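Side-chain contacts in 3-hydroxyisobutyrate dehydrogenase family protein (Geobacter sulfurreducens, PDB 3PDU), which is a β-hydroxyacid dehydrogenase with succinic semialdehyde reductase activity, also named a gamma-hydroxybutyrate dehydrogenase, that binds NADP+ and probably uses it as its redox cofactor: residues A[15-20]-A[27-32]; A[23-28]-A[151-156]; A[58-63]-A[145-150]. One frame throughout, in Å; residues are numbered along the deposited sequence.

In the fold
All three contacts lie in the NADP-binding domain and reach the same sheet or the helices packed on it. Contact 1 is buried: it lays helix 13-23 on strand 27-30 through aliphatic side chains. Contact 3, also buried, packs strand 60-63 against the break between helices 141-146 and 148-154, with one isoleucine doing most of the touching. Contact 2 lies at the surface and is the smallest, joining the turn before strand 27-30 to helix 148-154. It shares Val27 and Thr28 with contact 1 and helix 148-154 with contact 3. Leu20 of contact 1 reaches both Ile62 and Leu154. All three meet through apolar groups; contact 1 alone adds hydrogen bonds from its strand's end to NADP.

Contact 1: residues A[15-20]-A[27-32]; sequences PMAANL and VTVWNR. With NAP (NADP nicotinamide-adenine-dinucleotide phosphate), chain I.
Leu20 meets Val27, and Ala17 meets Val29, where the helix and second strand of a Rossmann-type beta-alpha-beta unit pack together. The apolar part is slight: Leu20 CB lies 3.8 Å from Val27 CG2, and one turn back along the helix Ala17 CB approaches Val29 CG1 at 4.5 Å. Val27 chi1 of -177° places CG2 beside the backbone N, anti to the carbonyl carbon, and this branch meets Leu20. Phe6 of the neighbouring strand 4-7 touches Ala17 and Leu20.

No hydrogen bond joins helix to strand; just past the strand's end Asn31 and Arg32 bond to NADP. Asn31 OD1 accepts the ribose hydroxyl O3B at 2.8 Å and also takes the backbone N-H of Leu9; its ND2 donates to phosphate oxygen O3X. Both amide ends are held, which fixes the rotation of the group. Arg32 grips the same 2'-phosphate edge-on, with NE to O1X at 2.9 Å and NH2 to O2X at 3.0 Å, consistent with a preference for NADP over NAD, which lacks this phosphate. A bend at chi3 (60°) turns the guanidinium so that one face lies over the adenine, with NADP C5A over the centre of the group, 3.5 Å from Arg32 CZ.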
loop_
_atom_site.group_PDB
_atom_site.type_symbol
_atom_site.label_atom_id
_atom_site.label_comp_id
_atom_site.label_asym_id
_atom_site.label_seq_id
_atom_site.Cartn_x
_atom_site.Cartn_y
_atom_site.Cartn_z
ATOM N N PRO A 15 -15.750 -22.174 24.817
ATOM C CA PRO A 15 -16.152 -21.363 25.976
ATOM C C PRO A 15 -17.614 -20.917 25.891
ATOM O O PRO A 15 -18.289 -20.842 26.918
ATOM C CB PRO A 15 -15.241 -20.130 25.890
ATOM C CG PRO A 15 -14.101 -20.529 25.029
ATOM C CD PRO A 15 -14.528 -21.673 24.163
ATOM N N MET A 16 -18.094 -20.618 24.687
ATOM C CA MET A 16 -19.477 -20.183 24.510
ATOM C C MET A 16 -20.431 -21.325 24.826
ATOM O O MET A 16 -21.392 -21.147 25.581
ATOM C CB MET A 16 -19.726 -19.660 23.082
ATOM C CG MET A 16 -19.022 -18.335 22.801
ATOM S SD MET A 16 -18.947 -17.989 21.039
ATOM C CE MET A 16 -20.649 -17.582 20.620
ATOM N N ALA A 17 -20.161 -22.503 24.267
ATOM C CA ALA A 17 -20.993 -23.664 24.567
ATOM C C ALA A 17 -20.969 -23.967 26.071
ATOM O O ALA A 17 -22.004 -24.278 26.665
ATOM C CB ALA A 17 -20.545 -24.886 23.749
ATOM N N ALA A 18 -19.794 -23.847 26.684
ATOM C CA ALA A 18 -19.640 -24.116 28.115
ATOM C C ALA A 18 -20.463 -23.139 28.961
ATOM O O ALA A 18 -21.032 -23.519 29.988
ATOM C CB ALA A 18 -18.169 -24.057 28.516
ATOM N N ASN A 19 -20.508 -21.877 28.539
ATOM C CA ASN A 19 -21.345 -20.894 29.217
ATOM C C ASN A 19 -22.832 -21.272 29.225
ATOM O O ASN A 19 -23.524 -21.048 30.213
ATOM C CB ASN A 19 -21.151 -19.506 28.607
ATOM C CG ASN A 19 -19.904 -18.831 29.114
ATOM O OD1 ASN A 19 -19.354 -19.235 30.137
ATOM N ND2 ASN A 19 -19.448 -17.795 28.414
ATOM N N LEU A 20 -23.320 -21.841 28.125
ATOM C CA LEU A 20 -24.719 -22.254 28.060
ATOM C C LEU A 20 -24.971 -23.420 29.009
ATOM O O LEU A 20 -25.971 -23.450 29.724
ATOM C CB LEU A 20 -25.106 -22.646 26.632
ATOM C CG LEU A 20 -25.034 -21.523 25.586
ATOM C CD1 LEU A 20 -25.453 -22.026 24.207
ATOM C CD2 LEU A 20 -25.913 -20.347 26.006
ATOM N N VAL A 27 -27.966 -28.659 26.468
ATOM C CA VAL A 27 -27.157 -28.352 25.287
ATOM C C VAL A 27 -26.683 -29.629 24.588
ATOM O O VAL A 27 -26.174 -30.546 25.231
ATOM C CB VAL A 27 -25.919 -27.464 25.638
ATOM C CG1 VAL A 27 -25.140 -27.088 24.376
ATOM C CG2 VAL A 27 -26.350 -26.189 26.384
ATOM N N THR A 28 -26.860 -29.670 23.271
ATOM C CA THR A 28 -26.321 -30.738 22.442
ATOM C C THR A 28 -25.209 -30.169 21.561
ATOM O O THR A 28 -25.409 -29.159 20.892
ATOM C CB THR A 28 -27.420 -31.324 21.556
ATOM O OG1 THR A 28 -28.461 -31.847 22.383
ATOM C CG2 THR A 28 -26.875 -32.456 20.687
ATOM N N VAL A 29 -24.041 -30.811 21.554
ATOM C CA VAL A 29 -22.900 -30.271 20.817
ATOM C C VAL A 29 -22.427 -31.179 19.687
ATOM O O VAL A 29 -22.617 -32.399 19.712
ATOM C CB VAL A 29 -21.685 -29.972 21.744
ATOM C CG1 VAL A 29 -22.071 -28.988 22.839
ATOM C CG2 VAL A 29 -21.141 -31.272 22.362
ATOM N N TRP A 30 -21.812 -30.555 18.691
ATOM C CA TRP A 30 -21.134 -31.271 17.621
ATOM C C TRP A 30 -19.905 -30.479 17.197
ATOM O O TRP A 30 -19.899 -29.244 17.244
ATOM C CB TRP A 30 -22.071 -31.489 16.424
ATOM C CG TRP A 30 -21.375 -32.051 15.208
ATOM C CD1 TRP A 30 -21.187 -33.366 14.909
ATOM C CD2 TRP A 30 -20.766 -31.303 14.138
ATOM N NE1 TRP A 30 -20.493 -33.488 13.715
ATOM C CE2 TRP A 30 -20.228 -32.237 13.225
ATOM C CE3 TRP A 30 -20.625 -29.935 13.867
ATOM C CZ2 TRP A 30 -19.562 -31.850 12.056
ATOM C CZ3 TRP A 30 -19.958 -29.551 12.697
ATOM C CH2 TRP A 30 -19.440 -30.507 11.811
ATOM N N ASN A 31 -18.856 -31.197 16.814
ATOM C CA ASN A 31 -17.671 -30.594 16.216
ATOM C C ASN A 31 -17.102 -31.561 15.196
ATOM O O ASN A 31 -17.079 -32.769 15.439
ATOM C CB ASN A 31 -16.598 -30.297 17.270
ATOM C CG ASN A 31 -15.488 -29.390 16.740
ATOM O OD1 ASN A 31 -15.735 -28.230 16.420
ATOM N ND2 ASN A 31 -14.260 -29.911 16.662
ATOM N N ARG A 32 -16.639 -31.040 14.061
ATOM C CA ARG A 32 -16.023 -31.885 13.035
ATOM C C ARG A 32 -15.004 -32.861 13.638
ATOM O O ARG A 32 -15.075 -34.064 13.402
ATOM C CB ARG A 32 -15.382 -31.018 11.954
ATOM C CG ARG A 32 -14.598 -31.796 10.902
ATOM C CD ARG A 32 -14.046 -30.833 9.849
ATOM N NE ARG A 32 -13.157 -29.828 10.434
ATOM C CZ ARG A 32 -12.420 -28.984 9.717
ATOM N NH1 ARG A 32 -12.459 -29.030 8.387
ATOM N NH2 ARG A 32 -11.628 -28.111 10.322
HETATM P PA NAP I . -11.114 -21.832 15.579
HETATM O O1A NAP I . -10.146 -21.922 14.472
HETATM O O2A NAP I . -10.539 -22.139 16.899
HETATM O O5B NAP I . -12.395 -22.744 15.308
HETATM C C5B NAP I . -13.000 -22.906 14.052
HETATM C C4B NAP I . -14.143 -23.907 14.216
HETATM O O4B NAP I . -14.713 -24.165 12.939
HETATM C C3B NAP I . -13.682 -25.266 14.761
HETATM O O3B NAP I . -14.751 -25.814 15.512
HETATM C C2B NAP I . -13.501 -26.092 13.499
HETATM O O2B NAP I . -13.685 -27.480 13.630
HETATM C C1B NAP I . -14.642 -25.541 12.671
HETATM N N9A NAP I . -14.466 -25.770 11.233
HETATM C C8A NAP I . -13.536 -25.226 10.389
HETATM N N7A NAP I . -13.774 -25.723 9.146
HETATM C C5A NAP I . -14.839 -26.547 9.194
HETATM C C6A NAP I . -15.499 -27.291 8.225
HETATM N N6A NAP I . -15.093 -27.258 6.951
HETATM N N1A NAP I . -16.575 -28.059 8.604
HETATM C C2A NAP I . -17.001 -28.084 9.918
HETATM N N3A NAP I . -16.341 -27.340 10.873
HETATM C C4A NAP I . -15.279 -26.588 10.508
HETATM O O3 NAP I . -11.715 -20.351 15.483
HETATM P PN NAP I . -12.434 -19.383 16.533
HETATM O O1N NAP I . -11.431 -18.412 17.005
HETATM O O2N NAP I . -13.262 -20.206 17.451
HETATM O O5D NAP I . -13.378 -18.623 15.477
HETATM C C5D NAP I . -14.672 -19.064 15.130
HETATM C C4D NAP I . -15.352 -17.891 14.436
HETATM O O4D NAP I . -15.463 -16.809 15.340
HETATM C C3D NAP I . -14.503 -17.372 13.280
HETATM O O3D NAP I . -15.385 -16.885 12.281
HETATM C C2D NAP I . -13.748 -16.197 13.867
HETATM O O2D NAP I . -13.371 -15.240 12.887
HETATM C C1D NAP I . -14.828 -15.669 14.803
HETATM N N1N NAP I . -14.370 -14.855 15.929
HETATM C C2N NAP I . -13.237 -15.180 16.622
HETATM C C3N NAP I . -12.840 -14.398 17.712
HETATM C C7N NAP I . -11.610 -14.747 18.519
HETATM O O7N NAP I . -11.055 -13.753 19.324
HETATM N N7N NAP I . -11.040 -15.953 18.456
HETATM C C4N NAP I . -13.614 -13.300 18.081
HETATM C C5N NAP I . -14.780 -12.989 17.382
HETATM C C6N NAP I . -15.156 -13.789 16.309
HETATM P P2B NAP I . -12.422 -28.439 13.918
HETATM O O1X NAP I . -12.821 -29.772 13.357
HETATM O O2X NAP I . -11.196 -27.866 13.239
HETATM O O3X NAP I . -12.172 -28.511 15.395
#

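Contact 2: residues A[23-28]-A[151-156]; sequences AGFDVT and FAALGK
Ala23 and Ala153 meet methyl to methyl, with CB atoms 3.9 Å apart, and this is the closest approach between 23-28 and 151-156. The CB of Ala153 also lies at the edge of the Phe25 ring, near its plane, 4.4 Å from CE2. One small side chain therefore receives both partners, and no hydrogen bond crosses the contact.

In the next shell, the Phe25 ring runs on along the same helix: its CZ reaches Pro149 C at 3.7 Å and Ala150 N at 3.8 Å. Phe25 CG stands anti to the carbonyl carbon (chi1 -59°), which directs the ring to this helix, and Tyr4 meets it edge-to-face. Leu154, next to Ala153, turns inward instead, its CD2 lying 4.0 Å from Leu20 CD2.

The backbone further out sets these positions. Gly24, with positive phi (104°), ends the preceding helix in a Schellman motif, and Phe25 N probably bonds back to Leu20 O. On the other side Gly155 N donates to Phe151 O at 2.8 Å, closing the last helical turn, while Lys156 beyond it bonds through NZ to Ala208 O of the second subunit. The result is a surface seam between two helix ends, 13-23 and 148-154, neighbours on one face of the sheet of a Rossmann-type nucleotide-binding domain.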
loop_
_atom_site.group_PDB
_atom_site.type_symbol
_atom_site.label_atom_id
_atom_site.label_comp_id
_atom_site.label_asym_id
_atom_site.label_seq_id
_atom_site.Cartn_x
_atom_site.Cartn_y
_atom_site.Cartn_z
ATOM N N ALA A 23 -24.942 -22.129 32.546
ATOM C CA ALA A 23 -26.140 -21.336 32.821
ATOM C C ALA A 23 -27.353 -22.237 33.073
ATOM O O ALA A 23 -28.381 -21.786 33.573
ATOM C CB ALA A 23 -26.419 -20.373 31.674
ATOM N N GLY A 24 -27.227 -23.516 32.731
ATOM C CA GLY A 24 -28.277 -24.476 33.024
ATOM C C GLY A 24 -29.159 -24.902 31.863
ATOM O O GLY A 24 -30.186 -25.570 32.074
ATOM N N PHE A 25 -28.783 -24.524 30.641
ATOM C CA PHE A 25 -29.514 -24.993 29.462
ATOM C C PHE A 25 -29.178 -26.455 29.124
ATOM O O PHE A 25 -28.105 -26.944 29.465
ATOM C CB PHE A 25 -29.245 -24.099 28.244
ATOM C CG PHE A 25 -29.635 -22.657 28.456
ATOM C CD1 PHE A 25 -30.968 -22.292 28.533
ATOM C CD2 PHE A 25 -28.664 -21.671 28.585
ATOM C CE1 PHE A 25 -31.329 -20.958 28.733
ATOM C CE2 PHE A 25 -29.015 -20.341 28.788
ATOM C CZ PHE A 25 -30.345 -19.986 28.866
ATOM N N ASP A 26 -30.123 -27.134 28.475
ATOM C CA ASP A 26 -29.937 -28.469 27.898
ATOM C C ASP A 26 -29.238 -28.265 26.556
ATOM O O ASP A 26 -29.841 -27.736 25.620
ATOM C CB ASP A 26 -31.330 -29.098 27.704
ATOM C CG ASP A 26 -31.295 -30.494 27.090
ATOM O OD1 ASP A 26 -30.348 -30.842 26.361
ATOM O OD2 ASP A 26 -32.262 -31.245 27.321
ATOM N N VAL A 27 -27.966 -28.659 26.468
ATOM C CA VAL A 27 -27.157 -28.352 25.287
ATOM C C VAL A 27 -26.683 -29.629 24.588
ATOM O O VAL A 27 -26.174 -30.546 25.231
ATOM C CB VAL A 27 -25.919 -27.464 25.638
ATOM C CG1 VAL A 27 -25.140 -27.088 24.376
ATOM C CG2 VAL A 27 -26.350 -26.189 26.384
ATOM N N THR A 28 -26.860 -29.670 23.271
ATOM C CA THR A 28 -26.321 -30.738 22.442
ATOM C C THR A 28 -25.209 -30.169 21.561
ATOM O O THR A 28 -25.409 -29.159 20.892
ATOM C CB THR A 28 -27.420 -31.324 21.556
ATOM O OG1 THR A 28 -28.461 -31.847 22.383
ATOM C CG2 THR A 28 -26.875 -32.456 20.687
ATOM N N PHE A 151 -28.410 -15.505 24.956
ATOM C CA PHE A 151 -27.541 -14.372 24.649
ATOM C C PHE A 151 -27.033 -13.709 25.938
ATOM O O PHE A 151 -25.919 -13.186 25.975
ATOM C CB PHE A 151 -28.261 -13.339 23.763
ATOM C CG PHE A 151 -28.331 -13.721 22.294
ATOM C CD1 PHE A 151 -27.488 -14.679 21.764
ATOM C CD2 PHE A 151 -29.219 -13.085 21.445
ATOM C CE1 PHE A 151 -27.544 -15.014 20.401
ATOM C CE2 PHE A 151 -29.281 -13.414 20.083
ATOM C CZ PHE A 151 -28.440 -14.374 19.565
ATOM N N ALA A 152 -27.845 -13.736 26.992
ATOM C CA ALA A 152 -27.416 -13.184 28.276
ATOM C C ALA A 152 -26.284 -14.000 28.921
ATOM O O ALA A 152 -25.464 -13.463 29.659
ATOM C CB ALA A 152 -28.602 -13.042 29.232
ATOM N N ALA A 153 -26.242 -15.300 28.639
ATOM C CA ALA A 153 -25.143 -16.145 29.103
ATOM C C ALA A 153 -23.885 -15.934 28.259
ATOM O O ALA A 153 -22.767 -16.220 28.701
ATOM C CB ALA A 153 -25.554 -17.616 29.065
ATOM N N LEU A 154 -24.060 -15.437 27.043
ATOM C CA LEU A 154 -22.928 -15.321 26.122
ATOM C C LEU A 154 -22.302 -13.936 26.053
ATOM O O LEU A 154 -21.092 -13.807 25.832
ATOM C CB LEU A 154 -23.356 -15.730 24.714
ATOM C CG LEU A 154 -23.821 -17.174 24.504
ATOM C CD1 LEU A 154 -24.232 -17.347 23.053
ATOM C CD2 LEU A 154 -22.728 -18.167 24.864
ATOM N N GLY A 155 -23.116 -12.902 26.225
ATOM C CA GLY A 155 -22.665 -11.552 25.935
ATOM C C GLY A 155 -23.087 -10.532 26.963
ATOM O O GLY A 155 -23.947 -10.811 27.799
ATOM N N LYS A 156 -22.477 -9.350 26.905
ATOM C CA LYS A 156 -22.861 -8.238 27.786
ATOM C C LYS A 156 -23.731 -7.237 27.037
ATOM O O LYS A 156 -24.335 -6.350 27.638
ATOM C CB LYS A 156 -21.617 -7.503 28.279
ATOM C CG LYS A 156 -20.854 -6.806 27.145
ATOM C CD LYS A 156 -19.607 -6.120 27.683
ATOM C CE LYS A 156 -18.894 -5.322 26.605
ATOM N NZ LYS A 156 -17.660 -4.702 27.143
#

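Contact 3: residues A[58-63]-A[145-150]; sequences CDITIA and TDAGPA
A backbone bond from Gly148 N to Thr145 O, 3.0 Å long, closes the turn that presents Asp146 and Ala147 to Ile60. The turn falls between helices 141-146 and 148-154, so a bend in the chain, rather than the side of a continuous helix, meets strand 60-63.

Ile60 makes the contact almost alone, through the methyl at the end of its longer branch. Its CD1 lies 4.0 Å from Asp146 O and 4.1 Å from Asp146 CB, and on the Ala147 side it is 4.1 Å from CA and 4.3 Å from CB. The methyl thus rests against the backbone joining the two residues as well as against their first side-chain carbons. CG1 stands beside the backbone N, anti to the carbonyl carbon, and from there chi2 of -179° extends CD1 away from CA toward the turn. No hydrogen bond crosses between the segments.

Asp146 divides its side chain by chemistry. Its CB belongs to the apolar contact, while OD2 forms a salt bridge with Arg115, which probably helps fix the carboxylate's orientation. Ile92 of the adjacent strand 90-93 touches both Ile60 and Ala147 and so continues the apolar patch to the next strand.

Two residues along the strand, Ile62 points to the same helical layer, but its CD1 comes no nearer to 145-150 than 5.0 Å, at Ala150 CB. Ile62 CD1 packs on Leu154 CD1, at 4.1 Å, and the side chain also touches Phe6. Ala150 turns toward the sheet and touches Tyr4 of strand 4-7. Alternate strand residues, Ile60 and Ile62, therefore face one helical layer, as expected for the alpha/beta packing of a Rossmann-type domain, here the NADP-binding domain related to that of 6-phosphogluconate dehydrogenase.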
loop_
_atom_site.group_PDB
_atom_site.type_symbol
_atom_site.label_atom_id
_atom_site.label_comp_id
_atom_site.label_asym_id
_atom_site.label_seq_id
_atom_site.Cartn_x
_atom_site.Cartn_y
_atom_site.Cartn_z
ATOM N N CYS A 58 -33.030 -29.889 18.339
ATOM C CA CYS A 58 -32.900 -28.728 19.219
ATOM C C CYS A 58 -33.729 -27.528 18.762
ATOM O O CYS A 58 -33.794 -27.228 17.575
ATOM C CB CYS A 58 -31.438 -28.323 19.326
ATOM S SG CYS A 58 -30.399 -29.588 20.075
ATOM N N ASP A 59 -34.350 -26.835 19.712
ATOM C CA ASP A 59 -35.193 -25.687 19.365
ATOM C C ASP A 59 -34.380 -24.547 18.772
ATOM O O ASP A 59 -34.855 -23.827 17.896
ATOM C CB ASP A 59 -35.964 -25.184 20.590
ATOM C CG ASP A 59 -36.944 -26.207 21.106
ATOM O OD1 ASP A 59 -37.820 -26.646 20.324
ATOM O OD2 ASP A 59 -36.826 -26.587 22.283
ATOM N N ILE A 60 -33.162 -24.371 19.272
ATOM C CA ILE A 60 -32.294 -23.305 18.795
ATOM C C ILE A 60 -30.878 -23.832 18.718
ATOM O O ILE A 60 -30.321 -24.286 19.725
ATOM C CB ILE A 60 -32.310 -22.076 19.738
ATOM C CG1 ILE A 60 -33.727 -21.494 19.860
ATOM C CG2 ILE A 60 -31.314 -21.016 19.261
ATOM C CD1 ILE A 60 -33.793 -20.262 20.752
ATOM N N THR A 61 -30.302 -23.790 17.526
ATOM C CA THR A 61 -28.935 -24.243 17.338
ATOM C C THR A 61 -28.052 -23.079 16.941
ATOM O O THR A 61 -28.373 -22.315 16.024
ATOM C CB THR A 61 -28.841 -25.324 16.256
ATOM O OG1 THR A 61 -29.568 -26.482 16.686
ATOM C CG2 THR A 61 -27.366 -25.695 15.991
ATOM N N ILE A 62 -26.941 -22.953 17.652
ATOM C CA ILE A 62 -25.955 -21.911 17.401
ATOM C C ILE A 62 -24.736 -22.523 16.714
ATOM O O ILE A 62 -24.361 -23.664 17.015
ATOM C CB ILE A 62 -25.524 -21.292 18.733
ATOM C CG1 ILE A 62 -26.685 -20.506 19.350
ATOM C CG2 ILE A 62 -24.307 -20.404 18.560
ATOM C CD1 ILE A 62 -26.364 -19.975 20.753
ATOM N N ALA A 63 -24.135 -21.787 15.780
ATOM C CA ALA A 63 -22.910 -22.243 15.125
ATOM C C ALA A 63 -21.778 -21.221 15.295
ATOM O O ALA A 63 -21.996 -20.015 15.258
ATOM C CB ALA A 63 -23.164 -22.528 13.633
ATOM N N THR A 145 -35.601 -12.717 19.941
ATOM C CA THR A 145 -36.296 -12.647 21.219
ATOM C C THR A 145 -36.186 -13.968 21.991
ATOM O O THR A 145 -35.834 -13.971 23.175
ATOM C CB THR A 145 -37.784 -12.263 21.021
ATOM O OG1 THR A 145 -37.855 -10.929 20.505
ATOM C CG2 THR A 145 -38.537 -12.319 22.343
ATOM N N ASP A 146 -36.480 -15.076 21.312
ATOM C CA ASP A 146 -36.437 -16.417 21.909
ATOM C C ASP A 146 -35.068 -16.778 22.479
ATOM O O ASP A 146 -34.967 -17.543 23.447
ATOM C CB ASP A 146 -36.841 -17.486 20.875
ATOM C CG ASP A 146 -38.342 -17.509 20.605
ATOM O OD1 ASP A 146 -39.101 -16.863 21.361
ATOM O OD2 ASP A 146 -38.765 -18.185 19.639
ATOM N N ALA A 147 -34.011 -16.254 21.867
ATOM C CA ALA A 147 -32.650 -16.601 22.286
ATOM C C ALA A 147 -32.130 -15.680 23.395
ATOM O O ALA A 147 -30.979 -15.798 23.820
ATOM C CB ALA A 147 -31.699 -16.565 21.080
ATOM N N GLY A 148 -32.974 -14.765 23.865
ATOM C CA GLY A 148 -32.555 -13.792 24.863
ATOM C C GLY A 148 -31.823 -14.381 26.059
ATOM O O GLY A 148 -30.747 -13.903 26.438
ATOM N N PRO A 149 -32.411 -15.407 26.687
ATOM C CA PRO A 149 -31.728 -15.974 27.856
ATOM C C PRO A 149 -30.356 -16.563 27.507
ATOM O O PRO A 149 -29.396 -16.441 28.282
ATOM C CB PRO A 149 -32.713 -17.052 28.345
ATOM C CG PRO A 149 -34.067 -16.518 27.945
ATOM C CD PRO A 149 -33.814 -15.859 26.587
ATOM N N ALA A 150 -30.243 -17.185 26.343
ATOM C CA ALA A 150 -28.947 -17.700 25.922
ATOM C C ALA A 150 -27.948 -16.564 25.617
ATOM O O ALA A 150 -26.771 -16.643 25.991
ATOM C CB ALA A 150 -29.105 -18.664 24.722
#